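Local atomic coordinates of uncharacterized protein (Acinetobacter baumannii, PDB entry 4PUX), a protein that is of unknown function but belongs to the DUF3237 family and folds as an antiparallel beta-barrel. Residues Y119-E127 and A141-V152. Sequence-based numbering, arbitrary orientation.
Sequences YFKITMQFE and AVGSAMRLGKAV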
# COMPACT_ATOMS: atom_id res chain seq x y z
N TYR A 119 2.14 12.27 -1.57
CA TYR A 119 3.19 11.25 -1.52
C TYR A 119 2.57 10.01 -0.83
O TYR A 119 2.11 10.13 0.30
CB TYR A 119 4.35 11.74 -0.68
CG TYR A 119 5.51 10.75 -0.67
CD1 TYR A 119 5.58 9.70 0.29
CD2 TYR A 119 6.54 10.84 -1.61
CE1 TYR A 119 6.64 8.80 0.30
CE2 TYR A 119 7.63 9.95 -1.59
CZ TYR A 119 7.66 8.90 -0.64
OH TYR A 119 8.73 8.00 -0.65
N PHE A 120 2.49 8.88 -1.54
CA PHE A 120 1.85 7.66 -0.99
C PHE A 120 2.62 6.48 -1.59
O PHE A 120 2.33 6.02 -2.71
CB PHE A 120 0.36 7.67 -1.31
CG PHE A 120 -0.47 6.55 -0.69
CD1 PHE A 120 0.05 5.64 0.24
CD2 PHE A 120 -1.84 6.50 -0.98
CE1 PHE A 120 -0.77 4.65 0.80
CE2 PHE A 120 -2.64 5.51 -0.45
CZ PHE A 120 -2.11 4.61 0.46
N LYS A 121 3.58 5.98 -0.82
CA LYS A 121 4.52 4.93 -1.23
C LYS A 121 4.58 3.87 -0.14
O LYS A 121 4.50 4.17 1.06
CB LYS A 121 5.94 5.48 -1.55
CG LYS A 121 6.00 6.66 -2.54
CD LYS A 121 5.46 6.28 -3.87
CE LYS A 121 6.02 7.09 -5.03
NZ LYS A 121 5.22 8.27 -5.30
N ILE A 122 4.73 2.61 -0.58
CA ILE A 122 4.78 1.47 0.33
C ILE A 122 5.92 0.49 -0.01
O ILE A 122 6.39 0.42 -1.16
CB ILE A 122 3.43 0.69 0.34
CG1 ILE A 122 3.04 0.22 -1.08
CG2 ILE A 122 2.33 1.56 0.93
CD1 ILE A 122 1.86 -0.76 -1.12
N THR A 123 6.28 -0.31 1.00
CA THR A 123 7.08 -1.55 0.84
C THR A 123 6.15 -2.75 1.03
O THR A 123 5.10 -2.63 1.72
CB THR A 123 8.26 -1.63 1.82
OG1 THR A 123 7.77 -1.66 3.17
CG2 THR A 123 9.18 -0.43 1.65
N MSE A 124 6.51 -3.88 0.44
CA MSE A 124 5.66 -5.05 0.40
C MSE A 124 6.46 -6.31 0.81
O MSE A 124 7.56 -6.51 0.31
CB MSE A 124 5.12 -5.26 -1.04
CG MSE A 124 4.40 -4.05 -1.61
SE MSE A 124 3.86 -4.27 -3.45
CE MSE A 124 2.43 -5.56 -3.30
N GLN A 125 5.83 -7.18 1.61
CA GLN A 125 6.41 -8.45 2.06
C GLN A 125 5.38 -9.56 1.82
O GLN A 125 4.20 -9.42 2.22
CB GLN A 125 6.74 -8.38 3.54
CG GLN A 125 7.35 -9.62 4.10
CD GLN A 125 7.73 -9.46 5.56
OE1 GLN A 125 7.63 -8.37 6.16
NE2 GLN A 125 8.15 -10.54 6.13
N PHE A 126 5.81 -10.62 1.16
CA PHE A 126 4.94 -11.74 0.76
C PHE A 126 5.28 -13.04 1.48
O PHE A 126 6.46 -13.32 1.71
CB PHE A 126 5.08 -12.00 -0.72
CG PHE A 126 4.85 -10.80 -1.61
CD1 PHE A 126 5.93 -9.97 -1.99
CD2 PHE A 126 3.58 -10.52 -2.13
CE1 PHE A 126 5.72 -8.90 -2.89
CE2 PHE A 126 3.37 -9.44 -3.00
CZ PHE A 126 4.45 -8.61 -3.35
N GLU A 127 4.29 -13.94 1.62
CA GLU A 127 4.49 -15.30 2.16
C GLU A 127 3.56 -16.25 1.44
O GLU A 127 2.35 -16.06 1.49
CB GLU A 127 4.19 -15.46 3.64
CG GLU A 127 5.17 -15.04 4.60
CD GLU A 127 4.85 -15.52 6.05
OE1 GLU A 127 4.24 -16.65 6.29
OE2 GLU A 127 5.33 -14.82 6.93
N ALA A 141 10.09 -5.57 -2.66
CA ALA A 141 9.07 -4.97 -3.52
C ALA A 141 8.50 -3.69 -2.93
O ALA A 141 8.51 -3.50 -1.72
CB ALA A 141 7.94 -6.00 -3.78
N VAL A 142 8.04 -2.80 -3.82
CA VAL A 142 7.54 -1.48 -3.48
C VAL A 142 6.30 -1.13 -4.32
O VAL A 142 6.03 -1.75 -5.33
CB VAL A 142 8.59 -0.38 -3.69
CG1 VAL A 142 9.79 -0.62 -2.76
CG2 VAL A 142 9.05 -0.31 -5.14
N GLY A 143 5.53 -0.19 -3.84
CA GLY A 143 4.34 0.29 -4.52
C GLY A 143 4.19 1.79 -4.53
O GLY A 143 4.63 2.48 -3.61
N SER A 144 3.56 2.30 -5.59
CA SER A 144 3.18 3.71 -5.73
C SER A 144 1.67 3.76 -5.77
O SER A 144 1.05 3.14 -6.65
CB SER A 144 3.75 4.30 -7.01
OG SER A 144 3.36 5.65 -7.18
N ALA A 145 1.07 4.41 -4.79
CA ALA A 145 -0.37 4.31 -4.48
C ALA A 145 -1.13 5.63 -4.60
O ALA A 145 -0.53 6.72 -4.52
CB ALA A 145 -0.53 3.76 -3.04
N MSE A 146 -2.44 5.52 -4.69
CA MSE A 146 -3.35 6.64 -4.66
C MSE A 146 -4.69 6.24 -4.01
O MSE A 146 -5.26 5.17 -4.33
CB MSE A 146 -3.56 7.18 -6.08
CG MSE A 146 -4.42 8.43 -6.17
SE MSE A 146 -4.72 8.99 -7.96
CE MSE A 146 -2.87 9.47 -8.40
N ARG A 147 -5.19 7.06 -3.10
CA ARG A 147 -6.56 6.90 -2.57
C ARG A 147 -7.62 7.29 -3.62
O ARG A 147 -7.44 8.28 -4.37
CB ARG A 147 -6.77 7.85 -1.40
CG ARG A 147 -6.51 7.33 -0.03
CD ARG A 147 -7.11 8.43 0.86
NE ARG A 147 -7.55 8.10 2.19
CZ ARG A 147 -7.99 9.03 3.04
NH1 ARG A 147 -8.00 10.30 2.66
NH2 ARG A 147 -8.41 8.71 4.26
N LEU A 148 -8.70 6.51 -3.72
CA LEU A 148 -9.85 6.88 -4.57
C LEU A 148 -11.12 6.53 -3.76
O LEU A 148 -11.66 5.44 -3.89
CB LEU A 148 -9.80 6.14 -5.92
CG LEU A 148 -10.83 6.61 -6.94
CD1 LEU A 148 -10.42 8.01 -7.45
CD2 LEU A 148 -10.97 5.62 -8.10
N GLY A 149 -11.55 7.45 -2.91
CA GLY A 149 -12.63 7.20 -1.96
C GLY A 149 -12.27 6.03 -1.08
O GLY A 149 -11.15 5.94 -0.60
N LYS A 150 -13.22 5.08 -0.93
CA LYS A 150 -13.02 3.89 -0.09
C LYS A 150 -12.32 2.78 -0.87
O LYS A 150 -12.81 1.64 -1.01
CB LYS A 150 -14.35 3.42 0.48
CG LYS A 150 -14.93 4.39 1.51
CD LYS A 150 -16.30 3.88 2.02
CE LYS A 150 -17.15 4.99 2.59
NZ LYS A 150 -16.52 5.63 3.75
N ALA A 151 -11.18 3.15 -1.44
CA ALA A 151 -10.32 2.25 -2.24
C ALA A 151 -8.93 2.84 -2.31
O ALA A 151 -8.73 4.04 -2.13
CB ALA A 151 -10.87 2.10 -3.68
N VAL A 152 -7.94 1.96 -2.46
CA VAL A 152 -6.57 2.35 -2.78
C VAL A 152 -6.14 1.59 -4.05
O VAL A 152 -6.32 0.36 -4.16
CB VAL A 152 -5.59 2.01 -1.63
CG1 VAL A 152 -4.13 2.26 -2.05
CG2 VAL A 152 -5.94 2.83 -0.40
O HOH W 1 10.14 -5.32 0.43
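Two neighbouring antiparallel strands of the beta-barrel, 119-127 and 141-147, pair here, with Ile122 and Gly143 as the hydrogen-bonded pair at the centre. Ile122 N reaches Gly143 O at 3.0 Å, and Gly143 N returns the bond to Ile122 O. Toward the start of strand 119-127, Ala145 N donates to Phe120 O in a nearly straight bond (2.9 Å). Pairing weakens at the other end, where the bond from Met124 N to Ala141 O is bent, its donor above the carbonyl plane, and a water bridges Met124 O and Ala141 N, accepting from the latter. Because Gly143 has no side chain, CG1 of Ile122 can lie against the glycine backbone, 3.7 Å from Gly143 CA; a chi1 of 57° places this branch between the backbone N and carbonyl carbon of Ile122. On the same face, the SE atom of selenomethionine Met124 approaches Val142 O, while Ala141 CB meets the edge of the Phe126 ring, 3.8 Å from CE1. Phe120 swings its ring, with CG anti to the backbone N (chi1 -174°), so that Ala145 CB sits over the ring centre in a CH-pi contact, 3.5 Å from the centroid and 7° off its normal. Val152 CG1, beyond the turn, approaches the same ring obliquely. On the opposite face, Lys121, bent at chi2 and chi4, reaches across to Ser144, its CE 3.7 Å from Ser144 OG. Strand 88-99 pairs with the far edge of 119-127, whereas strand 151-159 pairs with 141-147 and carries the wall on, its Tyr154 touching Ile122, Met124 and Ala145.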